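Local atomic coordinates of acinetobacter secreted protease CpaA (Acinetobacter nosocomialis M2, PDB entry 6O38), a protein that acts as a secreted zinc metalloprotease, is probably exported through the type II secretion system, and is bound by its dedicated chaperone CpaB. Residues A246-T251 and L259-G264; D265-M270 and W278-S283; P299-P304 and V327-V332; P317-P322 and T341-A346; E410-R415 and N533-P538. One frame throughout, in Å; residues are numbered along the deposited sequence.

Interaction 1: A246-T251 and L259-G264; sequences AKINNT and LTLKTG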
# COMPACT_ATOMS: atom_id res chain seq x y z
N ALA A 246 -23.18 -7.27 -14.44
CA ALA A 246 -22.66 -7.72 -15.72
C ALA A 246 -21.47 -8.63 -15.46
O ALA A 246 -20.90 -8.63 -14.37
CB ALA A 246 -22.27 -6.55 -16.63
N LYS A 247 -21.10 -9.40 -16.47
CA LYS A 247 -20.04 -10.40 -16.35
C LYS A 247 -18.85 -10.00 -17.20
O LYS A 247 -19.01 -9.71 -18.39
CB LYS A 247 -20.55 -11.78 -16.74
CG LYS A 247 -19.49 -12.87 -16.76
CD LYS A 247 -20.07 -14.19 -17.22
CE LYS A 247 -19.06 -15.32 -17.08
NZ LYS A 247 -19.68 -16.66 -17.25
N ILE A 248 -17.67 -9.97 -16.60
CA ILE A 248 -16.42 -9.84 -17.35
C ILE A 248 -15.95 -11.23 -17.73
O ILE A 248 -15.65 -12.06 -16.86
CB ILE A 248 -15.36 -9.09 -16.53
CG1 ILE A 248 -15.84 -7.69 -16.16
CG2 ILE A 248 -14.05 -9.01 -17.31
CD1 ILE A 248 -15.00 -7.01 -15.11
N ASN A 249 -15.88 -11.49 -19.03
CA ASN A 249 -15.50 -12.82 -19.52
C ASN A 249 -14.06 -13.13 -19.15
O ASN A 249 -13.20 -12.25 -19.14
CB ASN A 249 -15.70 -12.90 -21.03
CG ASN A 249 -17.15 -12.72 -21.44
OD1 ASN A 249 -18.06 -13.18 -20.75
ND2 ASN A 249 -17.36 -12.05 -22.56
N ASN A 250 -13.80 -14.40 -18.83
CA ASN A 250 -12.48 -14.82 -18.39
C ASN A 250 -11.49 -15.02 -19.53
O ASN A 250 -10.30 -15.20 -19.27
CB ASN A 250 -12.58 -16.12 -17.58
CG ASN A 250 -13.24 -15.92 -16.23
OD1 ASN A 250 -14.47 -16.02 -16.11
ND2 ASN A 250 -12.44 -15.63 -15.22
N THR A 251 -11.95 -14.99 -20.78
CA THR A 251 -11.04 -15.18 -21.91
C THR A 251 -10.01 -14.06 -21.96
O THR A 251 -10.32 -12.90 -21.67
CB THR A 251 -11.82 -15.24 -23.22
OG1 THR A 251 -12.71 -14.11 -23.31
CG2 THR A 251 -12.63 -16.52 -23.30
N LEU A 259 -15.71 -13.08 -12.27
CA LEU A 259 -15.54 -11.65 -12.55
C LEU A 259 -16.90 -10.99 -12.82
O LEU A 259 -17.18 -10.50 -13.91
CB LEU A 259 -14.59 -11.46 -13.72
CG LEU A 259 -13.28 -12.24 -13.67
CD1 LEU A 259 -12.45 -11.98 -14.92
CD2 LEU A 259 -12.48 -11.88 -12.42
N THR A 260 -17.75 -10.98 -11.79
CA THR A 260 -19.06 -10.36 -11.89
C THR A 260 -18.95 -8.88 -11.52
O THR A 260 -18.34 -8.53 -10.50
CB THR A 260 -20.07 -11.06 -10.98
OG1 THR A 260 -20.23 -12.42 -11.41
CG2 THR A 260 -21.42 -10.36 -11.04
N LEU A 261 -19.54 -8.02 -12.35
CA LEU A 261 -19.45 -6.58 -12.20
C LEU A 261 -20.77 -6.06 -11.63
O LEU A 261 -21.75 -5.91 -12.35
CB LEU A 261 -19.13 -5.93 -13.54
CG LEU A 261 -18.89 -4.42 -13.56
CD1 LEU A 261 -17.57 -4.08 -12.89
CD2 LEU A 261 -18.92 -3.90 -14.98
N LYS A 262 -20.78 -5.80 -10.32
CA LYS A 262 -21.97 -5.33 -9.64
C LYS A 262 -21.92 -3.81 -9.46
O LYS A 262 -20.96 -3.14 -9.86
CB LYS A 262 -22.12 -6.02 -8.28
CG LYS A 262 -22.22 -7.54 -8.37
CD LYS A 262 -22.37 -8.15 -6.98
CE LYS A 262 -21.17 -7.81 -6.10
NZ LYS A 262 -19.88 -8.17 -6.74
N THR A 263 -22.97 -3.26 -8.87
CA THR A 263 -23.04 -1.83 -8.60
C THR A 263 -21.89 -1.41 -7.69
O THR A 263 -21.70 -1.96 -6.61
CB THR A 263 -24.38 -1.47 -7.95
OG1 THR A 263 -25.44 -2.02 -8.73
CG2 THR A 263 -24.54 0.04 -7.87
N GLY A 264 -21.12 -0.42 -8.14
CA GLY A 264 -19.99 0.09 -7.39
C GLY A 264 -18.72 -0.72 -7.51
O GLY A 264 -17.69 -0.31 -6.97
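A short beta hairpin of a StcE-like beta-sandwich domain brings Ala-246 to Ile-248 against Leu-259 to Leu-261 in antiparallel register. Ala-246 and Leu-261 are a hydrogen-bonded pair: Ala-246 N reaches Leu-261 O at 2.9 Å, and Leu-261 N donates back to Ala-246 O. Lys-247 and Thr-260 follow as a non-hydrogen-bonded pair. The last rung is Ile-248 N to Leu-259 O at 2.8 Å. Ala-246 and Leu-261 turn to one face of the sheet, where Leu-261 packs on Ile-238 and Phe-215; Lys-247 and Thr-260 turn to the other. Beyond the pairing, the side chain of Leu-259 lies across that of Ile-248, CB to CB 3.8 Å. Leu-259 CB also rests 3.4 Å from Ile-248 O. Asn-250 closes this end of the hairpin, its amide nitrogen bonded to Ser-255 O and Ala-257 O in the connecting loop. With CG anti to the carbonyl carbon (chi1 -70°), that same Asn-250 ND2 lies 3.7 Å from Leu-259 CD1.

Interaction 2: D265-M270 and W278-S283; sequences DQYEFM and WQLISS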
# COMPACT_ATOMS: atom_id res chain seq x y z
N ASP A 265 -18.74 -1.86 -8.21
CA ASP A 265 -17.55 -2.68 -8.34
C ASP A 265 -16.54 -2.04 -9.28
O ASP A 265 -16.88 -1.21 -10.14
CB ASP A 265 -17.91 -4.08 -8.84
CG ASP A 265 -18.53 -4.95 -7.77
OD1 ASP A 265 -18.65 -4.48 -6.62
OD2 ASP A 265 -18.87 -6.11 -8.07
N GLN A 266 -15.28 -2.44 -9.12
CA GLN A 266 -14.20 -1.98 -9.98
C GLN A 266 -13.19 -3.11 -10.17
O GLN A 266 -12.76 -3.73 -9.19
CB GLN A 266 -13.52 -0.74 -9.41
CG GLN A 266 -12.45 -0.15 -10.32
CD GLN A 266 -11.86 1.14 -9.78
OE1 GLN A 266 -12.54 2.17 -9.72
NE2 GLN A 266 -10.60 1.08 -9.35
N TYR A 267 -12.81 -3.36 -11.42
CA TYR A 267 -11.79 -4.33 -11.76
C TYR A 267 -10.67 -3.62 -12.52
O TYR A 267 -10.92 -2.70 -13.30
CB TYR A 267 -12.35 -5.46 -12.62
CG TYR A 267 -13.27 -6.42 -11.89
CD1 TYR A 267 -14.59 -6.07 -11.62
CD2 TYR A 267 -12.83 -7.66 -11.48
CE1 TYR A 267 -15.44 -6.94 -10.96
CE2 TYR A 267 -13.66 -8.54 -10.81
CZ TYR A 267 -14.97 -8.18 -10.56
OH TYR A 267 -15.80 -9.05 -9.90
N GLU A 268 -9.44 -4.07 -12.29
CA GLU A 268 -8.27 -3.53 -12.98
C GLU A 268 -7.47 -4.69 -13.56
O GLU A 268 -7.21 -5.68 -12.87
CB GLU A 268 -7.40 -2.70 -12.03
CG GLU A 268 -6.45 -1.74 -12.74
CD GLU A 268 -5.69 -0.86 -11.78
OE1 GLU A 268 -4.77 -0.14 -12.24
OE2 GLU A 268 -6.00 -0.88 -10.57
N PHE A 269 -7.08 -4.55 -14.83
CA PHE A 269 -6.33 -5.58 -15.53
C PHE A 269 -5.06 -4.98 -16.09
O PHE A 269 -5.01 -3.80 -16.44
CB PHE A 269 -7.15 -6.21 -16.67
CG PHE A 269 -8.46 -6.80 -16.22
CD1 PHE A 269 -9.58 -6.00 -16.07
CD2 PHE A 269 -8.56 -8.16 -15.95
CE1 PHE A 269 -10.79 -6.55 -15.66
CE2 PHE A 269 -9.76 -8.70 -15.54
CZ PHE A 269 -10.88 -7.90 -15.40
N MSE A 270 -4.02 -5.81 -16.17
CA MSE A 270 -2.73 -5.37 -16.69
C MSE A 270 -2.15 -6.42 -17.63
O MSE A 270 -1.99 -7.58 -17.24
CB MSE A 270 -1.76 -5.08 -15.55
CG MSE A 270 -0.40 -4.60 -16.01
SE MSE A 270 0.89 -4.56 -14.55
CE MSE A 270 0.97 -6.47 -14.16
N TRP A 278 -3.94 -10.91 -19.82
CA TRP A 278 -4.23 -9.84 -18.88
C TRP A 278 -4.14 -10.39 -17.46
O TRP A 278 -4.84 -11.36 -17.13
CB TRP A 278 -5.62 -9.25 -19.14
CG TRP A 278 -5.75 -8.51 -20.44
CD1 TRP A 278 -6.15 -9.03 -21.63
CD2 TRP A 278 -5.48 -7.12 -20.67
NE1 TRP A 278 -6.15 -8.05 -22.59
CE2 TRP A 278 -5.74 -6.87 -22.03
CE3 TRP A 278 -5.04 -6.07 -19.86
CZ2 TRP A 278 -5.58 -5.61 -22.59
CZ3 TRP A 278 -4.88 -4.82 -20.42
CH2 TRP A 278 -5.15 -4.60 -21.78
N GLN A 279 -3.29 -9.78 -16.64
CA GLN A 279 -3.18 -10.14 -15.24
C GLN A 279 -4.22 -9.38 -14.43
O GLN A 279 -4.40 -8.17 -14.62
CB GLN A 279 -1.78 -9.85 -14.71
CG GLN A 279 -1.58 -10.16 -13.23
CD GLN A 279 -1.39 -11.64 -12.97
OE1 GLN A 279 -1.39 -12.46 -13.89
NE2 GLN A 279 -1.23 -12.00 -11.70
N LEU A 280 -4.92 -10.08 -13.54
CA LEU A 280 -5.90 -9.45 -12.67
C LEU A 280 -5.18 -8.88 -11.45
O LEU A 280 -4.68 -9.64 -10.61
CB LEU A 280 -6.98 -10.45 -12.26
CG LEU A 280 -8.01 -9.96 -11.23
CD1 LEU A 280 -8.84 -8.82 -11.81
CD2 LEU A 280 -8.90 -11.10 -10.77
N ILE A 281 -5.13 -7.56 -11.34
CA ILE A 281 -4.39 -6.89 -10.28
C ILE A 281 -5.29 -6.21 -9.26
O ILE A 281 -4.78 -5.77 -8.21
CB ILE A 281 -3.38 -5.88 -10.85
CG1 ILE A 281 -4.10 -4.79 -11.65
CG2 ILE A 281 -2.34 -6.58 -11.71
CD1 ILE A 281 -3.17 -3.75 -12.24
N SER A 282 -6.59 -6.10 -9.52
CA SER A 282 -7.50 -5.48 -8.56
C SER A 282 -8.91 -5.99 -8.82
O SER A 282 -9.37 -5.97 -9.97
CB SER A 282 -7.45 -3.95 -8.66
OG SER A 282 -8.47 -3.35 -7.88
N SER A 283 -9.58 -6.44 -7.77
CA SER A 283 -10.92 -7.00 -7.87
C SER A 283 -11.64 -6.80 -6.55
O SER A 283 -10.98 -6.71 -5.50
CB SER A 283 -10.88 -8.49 -8.24
OG SER A 283 -10.07 -9.21 -7.33
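Glu-268 meets both Ile-281 and Ser-282 in a classic beta bulge, which interrupts the antiparallel hairpin of strands 266-272 and 277-288. Its side chain can be followed outward as a worked example. At the root, Glu-268 CB sits 3.6 Å from Ser-282 CB. The chain then runs extended: Glu-268 CG and then the carboxylate carbon CD each pass 3.9 Å from Ile-281 CD1, the glutamate slanting across the isoleucine. At the tip the two oxygens part: OE1 forms a salt bridge with Arg-235, while OE2 lies 3.9 Å from Ser-282 CB and close to Asp-122 of the chaperone CpaB, a proximity of like charges that the arginine may temper. Ser-282 OG in turn is hydrogen-bonded to Asn-124 and Asp-122 of CpaB, placing the bulge at the chaperone interface. The bulge itself is written in the backbone. Glu-268 O takes Ile-281 N at 3.2 Å and, weakly, Ser-282 N; past it, Met-270 (a selenomethionine) and Gln-279 resume a regular hydrogen-bonded pair. On the reverse face, Leu-280 CD1 lies 3.8 Å from Phe-269 CE2, and Trp-278 CE3 approaches Phe-269 CB at 3.8 Å. Ile-281 holds CG1 between its backbone N and carbonyl carbon (chi1 61°), which carries CD1 to within 3.8 Å of Met-270 CB.

Interaction 3: P299-P304 and V327-V332; sequences PNMTQP and VGDKVV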
# COMPACT_ATOMS: atom_id res chain seq x y z
N PRO A 299 -23.10 -17.32 0.63
CA PRO A 299 -23.71 -17.04 -0.67
C PRO A 299 -22.81 -17.44 -1.82
O PRO A 299 -21.58 -17.53 -1.69
CB PRO A 299 -23.92 -15.52 -0.63
CG PRO A 299 -22.86 -15.03 0.30
CD PRO A 299 -22.72 -16.09 1.35
N ASN A 300 -23.44 -17.70 -2.96
CA ASN A 300 -22.70 -18.02 -4.17
C ASN A 300 -21.82 -16.85 -4.58
O ASN A 300 -22.21 -15.68 -4.45
CB ASN A 300 -23.66 -18.39 -5.30
CG ASN A 300 -24.43 -19.66 -5.02
OD1 ASN A 300 -23.97 -20.53 -4.28
ND2 ASN A 300 -25.61 -19.78 -5.61
N MSE A 301 -20.62 -17.16 -5.06
CA MSE A 301 -19.64 -16.14 -5.39
C MSE A 301 -20.13 -15.18 -6.47
O MSE A 301 -20.53 -15.60 -7.56
CB MSE A 301 -18.33 -16.79 -5.85
CG MSE A 301 -17.77 -17.82 -4.88
SE MSE A 301 -17.16 -17.07 -3.18
CE MSE A 301 -15.70 -15.96 -3.83
N THR A 302 -20.11 -13.88 -6.16
CA THR A 302 -20.37 -12.83 -7.13
C THR A 302 -19.15 -11.94 -7.34
O THR A 302 -19.28 -10.85 -7.91
CB THR A 302 -21.57 -11.98 -6.71
OG1 THR A 302 -21.31 -11.38 -5.44
CG2 THR A 302 -22.83 -12.84 -6.61
N GLN A 303 -17.98 -12.37 -6.87
CA GLN A 303 -16.72 -11.65 -7.02
C GLN A 303 -15.58 -12.62 -6.69
O GLN A 303 -15.84 -13.69 -6.14
CB GLN A 303 -16.68 -10.41 -6.11
CG GLN A 303 -16.80 -10.70 -4.62
CD GLN A 303 -18.21 -11.08 -4.20
OE1 GLN A 303 -19.16 -10.33 -4.42
NE2 GLN A 303 -18.35 -12.25 -3.59
N PRO A 304 -14.33 -12.29 -7.03
CA PRO A 304 -13.25 -13.27 -6.82
C PRO A 304 -13.01 -13.66 -5.37
O PRO A 304 -12.45 -14.74 -5.14
CB PRO A 304 -12.03 -12.57 -7.42
CG PRO A 304 -12.59 -11.65 -8.45
CD PRO A 304 -13.88 -11.16 -7.85
N VAL A 327 -13.22 -21.71 -10.45
CA VAL A 327 -11.86 -22.04 -10.06
C VAL A 327 -11.07 -20.77 -9.80
O VAL A 327 -11.02 -19.86 -10.64
CB VAL A 327 -11.19 -22.91 -11.14
CG1 VAL A 327 -9.72 -23.13 -10.81
CG2 VAL A 327 -11.92 -24.24 -11.27
N GLY A 328 -10.44 -20.70 -8.63
CA GLY A 328 -9.70 -19.53 -8.21
C GLY A 328 -10.41 -18.66 -7.20
O GLY A 328 -9.75 -17.83 -6.56
N ASP A 329 -11.72 -18.82 -7.04
CA ASP A 329 -12.44 -18.06 -6.03
C ASP A 329 -11.91 -18.40 -4.64
O ASP A 329 -11.55 -19.55 -4.36
CB ASP A 329 -13.94 -18.36 -6.12
CG ASP A 329 -14.60 -17.68 -7.30
OD1 ASP A 329 -13.97 -16.80 -7.91
OD2 ASP A 329 -15.76 -18.02 -7.62
N LYS A 330 -11.87 -17.40 -3.77
CA LYS A 330 -11.27 -17.54 -2.45
C LYS A 330 -12.26 -17.11 -1.38
O LYS A 330 -13.02 -16.16 -1.56
CB LYS A 330 -9.99 -16.72 -2.33
CG LYS A 330 -8.85 -17.21 -3.21
CD LYS A 330 -7.58 -16.43 -2.95
CE LYS A 330 -6.43 -16.94 -3.81
NZ LYS A 330 -5.11 -16.58 -3.24
N VAL A 331 -12.24 -17.83 -0.26
CA VAL A 331 -13.02 -17.48 0.92
C VAL A 331 -12.06 -17.38 2.10
O VAL A 331 -11.34 -18.34 2.40
CB VAL A 331 -14.13 -18.50 1.21
CG1 VAL A 331 -14.79 -18.20 2.55
CG2 VAL A 331 -15.17 -18.48 0.09
N VAL A 332 -12.05 -16.23 2.76
CA VAL A 332 -11.25 -16.00 3.96
C VAL A 332 -12.20 -15.85 5.13
O VAL A 332 -13.15 -15.06 5.07
CB VAL A 332 -10.35 -14.76 3.81
CG1 VAL A 332 -9.57 -14.52 5.10
CG2 VAL A 332 -9.42 -14.92 2.63
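With CG anti to the carbonyl carbon (chi1 -53°) and the chain bent at chi2 (-67°) and chi3 (-64°), Met-301, a selenomethionine, curls against Asp-329. Its CE thereby comes 3.5 Å from Lys-330 O and 3.8 Å from Asp-329 CB, while SE lies 4.1 Å from Val-331 CG2. Met-301 and Asp-329 come at each other from opposing sides, and Asp-329 OD2 is 3.4 Å from Met-301 CB and as far from CG. At the other end of the contact the backbone takes over: Lys-330 N donates to Pro-304 O at 3.0 Å, and Asp-329 CA adds a CH...O contact to the same oxygen. Here the loop 299-304 leads into strand 305-310, which pairs in parallel with strand 330-335 of a StcE-like beta-sandwich domain. Although carbons of the selenoether chain lie against Asp-329 OD2, that buried oxygen has polar partners in Thr-258 OG1 and Gln-326 N. The chemistry implies a tie between domains, since Thr-258 belongs to the loop before strand 260-261.

Interaction 4: P317-P322 and T341-A346; sequences PTLQLP and TYINAA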
# COMPACT_ATOMS: atom_id res chain seq x y z
N PRO A 317 -22.75 -21.81 14.43
CA PRO A 317 -22.13 -23.10 14.76
C PRO A 317 -21.49 -23.79 13.57
O PRO A 317 -20.42 -24.38 13.71
CB PRO A 317 -23.30 -23.91 15.33
CG PRO A 317 -24.51 -23.31 14.69
CD PRO A 317 -24.22 -21.84 14.58
N THR A 318 -22.13 -23.73 12.40
CA THR A 318 -21.60 -24.34 11.19
C THR A 318 -21.72 -23.36 10.03
O THR A 318 -22.67 -22.57 9.96
CB THR A 318 -22.34 -25.64 10.83
OG1 THR A 318 -23.69 -25.35 10.46
CG2 THR A 318 -22.34 -26.61 12.00
N LEU A 319 -20.74 -23.41 9.13
CA LEU A 319 -20.76 -22.61 7.91
C LEU A 319 -20.54 -23.52 6.72
O LEU A 319 -19.64 -24.37 6.74
CB LEU A 319 -19.69 -21.51 7.94
CG LEU A 319 -19.91 -20.34 8.90
CD1 LEU A 319 -18.78 -19.33 8.77
CD2 LEU A 319 -21.25 -19.69 8.64
N GLN A 320 -21.35 -23.33 5.68
CA GLN A 320 -21.23 -24.08 4.44
C GLN A 320 -20.57 -23.17 3.40
O GLN A 320 -21.09 -22.09 3.11
CB GLN A 320 -22.60 -24.55 3.95
CG GLN A 320 -22.56 -25.45 2.72
CD GLN A 320 -22.21 -26.89 3.05
OE1 GLN A 320 -22.07 -27.25 4.22
NE2 GLN A 320 -22.07 -27.71 2.02
N LEU A 321 -19.44 -23.61 2.86
CA LEU A 321 -18.76 -22.85 1.83
C LEU A 321 -19.67 -22.72 0.61
O LEU A 321 -20.55 -23.55 0.39
CB LEU A 321 -17.44 -23.52 1.46
CG LEU A 321 -16.36 -23.42 2.54
CD1 LEU A 321 -15.08 -24.12 2.11
CD2 LEU A 321 -16.08 -21.96 2.89
N PRO A 322 -19.49 -21.66 -0.19
CA PRO A 322 -20.44 -21.39 -1.28
C PRO A 322 -20.65 -22.60 -2.19
O PRO A 322 -19.70 -23.28 -2.58
CB PRO A 322 -19.78 -20.23 -2.04
CG PRO A 322 -18.97 -19.53 -1.00
CD PRO A 322 -18.47 -20.61 -0.08
N THR A 341 -16.27 -22.73 15.13
CA THR A 341 -17.23 -22.80 14.04
C THR A 341 -16.76 -23.84 13.04
O THR A 341 -15.61 -23.80 12.60
CB THR A 341 -17.40 -21.44 13.36
OG1 THR A 341 -18.05 -20.52 14.25
CG2 THR A 341 -18.22 -21.58 12.09
N TYR A 342 -17.65 -24.76 12.69
CA TYR A 342 -17.31 -25.80 11.73
C TYR A 342 -17.52 -25.30 10.31
O TYR A 342 -18.48 -24.57 10.02
CB TYR A 342 -18.15 -27.06 11.98
CG TYR A 342 -17.85 -27.72 13.31
CD1 TYR A 342 -16.71 -28.49 13.48
CD2 TYR A 342 -18.70 -27.56 14.39
CE1 TYR A 342 -16.43 -29.09 14.69
CE2 TYR A 342 -18.43 -28.16 15.61
CZ TYR A 342 -17.29 -28.92 15.75
OH TYR A 342 -17.01 -29.52 16.96
N ILE A 343 -16.62 -25.70 9.41
CA ILE A 343 -16.66 -25.30 8.01
C ILE A 343 -16.83 -26.56 7.17
O ILE A 343 -16.10 -27.54 7.36
CB ILE A 343 -15.38 -24.54 7.60
CG1 ILE A 343 -15.14 -23.36 8.54
CG2 ILE A 343 -15.48 -24.07 6.16
CD1 ILE A 343 -16.24 -22.33 8.53
N ASN A 344 -17.78 -26.53 6.24
CA ASN A 344 -18.09 -27.68 5.41
C ASN A 344 -18.21 -27.27 3.96
O ASN A 344 -18.46 -26.10 3.64
CB ASN A 344 -19.38 -28.38 5.87
CG ASN A 344 -19.28 -28.95 7.27
OD1 ASN A 344 -18.65 -29.98 7.48
ND2 ASN A 344 -19.90 -28.27 8.23
N ALA A 345 -18.02 -28.24 3.07
CA ALA A 345 -18.16 -28.05 1.64
C ALA A 345 -18.83 -29.27 1.03
O ALA A 345 -18.90 -30.33 1.66
CB ALA A 345 -16.80 -27.79 0.97
N ALA A 346 -19.32 -29.11 -0.20
CA ALA A 346 -20.04 -30.19 -0.86
C ALA A 346 -19.16 -31.41 -1.10
O ALA A 346 -19.65 -32.54 -1.07
CB ALA A 346 -20.64 -29.70 -2.18
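Leu-319 and Ile-343 run alongside each other in the same direction on the buried face of two parallel strands in a StcE-like beta-sandwich domain. Ile-343 CD1 reaches Leu-319 CB at 3.6 Å, and Thr-341 CG2 fits against Leu-319 CG at 3.8 Å. Further along, Leu-321 is set nearly perpendicular to Ile-343, its CG 3.8 Å from Ile-343 CG2. The other face is the solvent side. There Thr-318 CG2 and Tyr-342 CB pack loosely, 4.2 Å apart; the closer contact is made by Gln-320, which folds over at chi2 (80°) to set OE1 3.4 Å from Asn-344 CB, without a hydrogen bond between the two amides. The backbones are stitched in the staggered parallel manner: Tyr-342 N to Pro-317 O, Leu-319 N to Tyr-342 O at 2.7 Å, Asn-344 N to Leu-319 O, and Leu-321 N to Asn-344 O. Strand 341-344 is the middle one of three, flanked by 318-320 and the antiparallel 350-353; Ile-343 packs on Ile-333 of strand 330-335, while Leu-321 and Ala-345 rest on Trp-368 of strand 367-381.

Interaction 5: E410-R415 and N533-P538; sequences ENSNAR and NFYSSP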
# COMPACT_ATOMS: atom_id res chain seq x y z
N GLU A 410 -1.36 -12.86 2.95
CA GLU A 410 -2.57 -12.97 2.15
C GLU A 410 -2.42 -12.27 0.81
O GLU A 410 -2.94 -12.75 -0.21
CB GLU A 410 -3.76 -12.40 2.93
CG GLU A 410 -5.11 -12.66 2.29
CD GLU A 410 -6.26 -12.32 3.21
OE1 GLU A 410 -6.39 -12.97 4.27
OE2 GLU A 410 -7.04 -11.40 2.89
N ASN A 411 -1.71 -11.14 0.78
CA ASN A 411 -1.45 -10.46 -0.48
C ASN A 411 -0.56 -11.27 -1.41
O ASN A 411 -0.59 -11.06 -2.63
CB ASN A 411 -0.81 -9.09 -0.23
CG ASN A 411 -1.78 -8.09 0.36
OD1 ASN A 411 -3.00 -8.21 0.19
ND2 ASN A 411 -1.25 -7.08 1.05
N SER A 412 0.23 -12.20 -0.86
CA SER A 412 1.22 -12.94 -1.63
C SER A 412 0.77 -14.35 -1.98
O SER A 412 1.57 -15.11 -2.54
CB SER A 412 2.54 -13.00 -0.86
OG SER A 412 3.06 -11.70 -0.63
N ASN A 413 -0.47 -14.72 -1.66
CA ASN A 413 -0.94 -16.10 -1.79
C ASN A 413 -0.07 -17.07 -1.00
O ASN A 413 0.08 -18.23 -1.39
CB ASN A 413 -1.03 -16.52 -3.26
CG ASN A 413 -1.92 -15.61 -4.08
OD1 ASN A 413 -3.03 -15.27 -3.67
ND2 ASN A 413 -1.44 -15.21 -5.25
N ALA A 414 0.50 -16.60 0.10
CA ALA A 414 1.25 -17.46 1.00
C ALA A 414 0.28 -18.25 1.87
O ALA A 414 -0.62 -17.67 2.49
CB ALA A 414 2.20 -16.64 1.87
N ARG A 415 0.45 -19.56 1.91
CA ARG A 415 -0.51 -20.45 2.55
C ARG A 415 -0.22 -20.59 4.05
O ARG A 415 -0.01 -21.68 4.58
CB ARG A 415 -0.52 -21.81 1.87
CG ARG A 415 -0.89 -21.77 0.40
CD ARG A 415 -1.30 -23.14 -0.10
NE ARG A 415 -1.46 -23.18 -1.55
CZ ARG A 415 -0.49 -23.48 -2.40
NH1 ARG A 415 0.72 -23.78 -1.95
NH2 ARG A 415 -0.72 -23.48 -3.71
N ASN A 533 3.92 -4.65 0.88
CA ASN A 533 3.27 -5.73 1.62
C ASN A 533 3.19 -7.00 0.78
O ASN A 533 2.11 -7.50 0.46
CB ASN A 533 1.89 -5.28 2.09
CG ASN A 533 1.94 -4.02 2.93
OD1 ASN A 533 2.91 -3.78 3.65
ND2 ASN A 533 0.89 -3.21 2.85
N PHE A 534 4.36 -7.54 0.44
CA PHE A 534 4.42 -8.76 -0.35
C PHE A 534 5.65 -9.57 0.03
O PHE A 534 6.69 -9.01 0.41
CB PHE A 534 4.47 -8.47 -1.86
CG PHE A 534 3.22 -7.84 -2.40
CD1 PHE A 534 2.14 -8.62 -2.76
CD2 PHE A 534 3.14 -6.47 -2.58
CE1 PHE A 534 0.99 -8.05 -3.27
CE2 PHE A 534 2.00 -5.89 -3.09
CZ PHE A 534 0.92 -6.68 -3.44
N TYR A 535 5.52 -10.89 -0.07
CA TYR A 535 6.67 -11.77 -0.22
C TYR A 535 6.92 -11.98 -1.71
O TYR A 535 6.00 -11.92 -2.52
CB TYR A 535 6.44 -13.11 0.48
CG TYR A 535 6.35 -13.03 1.99
CD1 TYR A 535 7.50 -12.91 2.76
CD2 TYR A 535 5.13 -13.08 2.64
CE1 TYR A 535 7.43 -12.84 4.14
CE2 TYR A 535 5.05 -13.01 4.02
CZ TYR A 535 6.21 -12.89 4.76
OH TYR A 535 6.14 -12.82 6.14
N SER A 536 8.18 -12.22 -2.06
CA SER A 536 8.55 -12.25 -3.47
C SER A 536 7.96 -13.47 -4.17
O SER A 536 7.89 -14.56 -3.60
CB SER A 536 10.07 -12.23 -3.63
OG SER A 536 10.65 -13.46 -3.20
N SER A 537 7.53 -13.27 -5.42
CA SER A 537 6.94 -14.32 -6.24
C SER A 537 6.86 -13.85 -7.69
O SER A 537 6.47 -12.70 -7.95
CB SER A 537 5.55 -14.71 -5.73
OG SER A 537 4.91 -15.58 -6.64
N PRO A 538 7.19 -14.70 -8.66
CA PRO A 538 7.06 -14.31 -10.07
C PRO A 538 5.62 -14.23 -10.55
O PRO A 538 5.39 -13.95 -11.73
CB PRO A 538 7.81 -15.42 -10.81
CG PRO A 538 7.72 -16.60 -9.91
CD PRO A 538 7.75 -16.06 -8.51
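The backbones of Ser-412 and Phe-534 approach to 5.4 Å between CA atoms just where helix 391-411 ends, in a Schellman motif with Asn-413 at positive phi, against an irregular loop. Ser-412 carries the main bond: its OG accepts Tyr-535 N at 2.6 Å with an N-H...O angle of 156°. That hydroxyl is also bonded to Thr-408 O one turn back, so it ties the loop to the last turn of the helix. With OG anti to its carbonyl carbon, beside the backbone N (chi1 -61°), Ser-412 can serve both partners. Asn-411 ND2 gives a weak hydrogen bond to Asn-533 O at 3.4 Å, while Asn-411 CB lies equally near that oxygen. The side chains of Asn-411 and Asn-533 run side by side, their amide planes 23° apart. This helix belongs to the reprolysin-like metalloprotease domain, and the loop reaches toward its catalytic centre: Tyr-535 OH is bonded to Arg-497 O, next to the zinc ligand His-498, and Asn-533 OD1 to Arg-497 NH1. Chaperone CpaB packs on the contact too, its Gln-125 on Asn-411 and its Asn-149 on Asn-533. Phe-534 turns an edge of its ring to the helix end, with CE1 3.5 Å from Asn-411 O and 3.7 Å from Asn-411 CB.

In the fold
Interactions 1 and 2 follow each other in one StcE-like domain, their centres about 11 Å apart, and are joined by a probable hydrogen bond between Tyr-267 OH and Thr-260 O (2.7 Å). Interaction 3 lies beside both: Lys-262 NZ of interaction 1 reaches Thr-302 O at 3.0 Å, and Pro-304 packs on Tyr-267 and Ser-283 of interaction 2. Its segments alternate along the chain with those of interaction 4, and Pro-322 there packs on Met-301 and Val-331. Lys-330 NZ meets Asn-413 OD1, linking interaction 3 to interaction 5 in the protease domain. In interaction 5 the side chain of Tyr-535 is about 11 Å from the zinc; CpaB touches interactions 2 and 5, whose centres are about 17 Å apart.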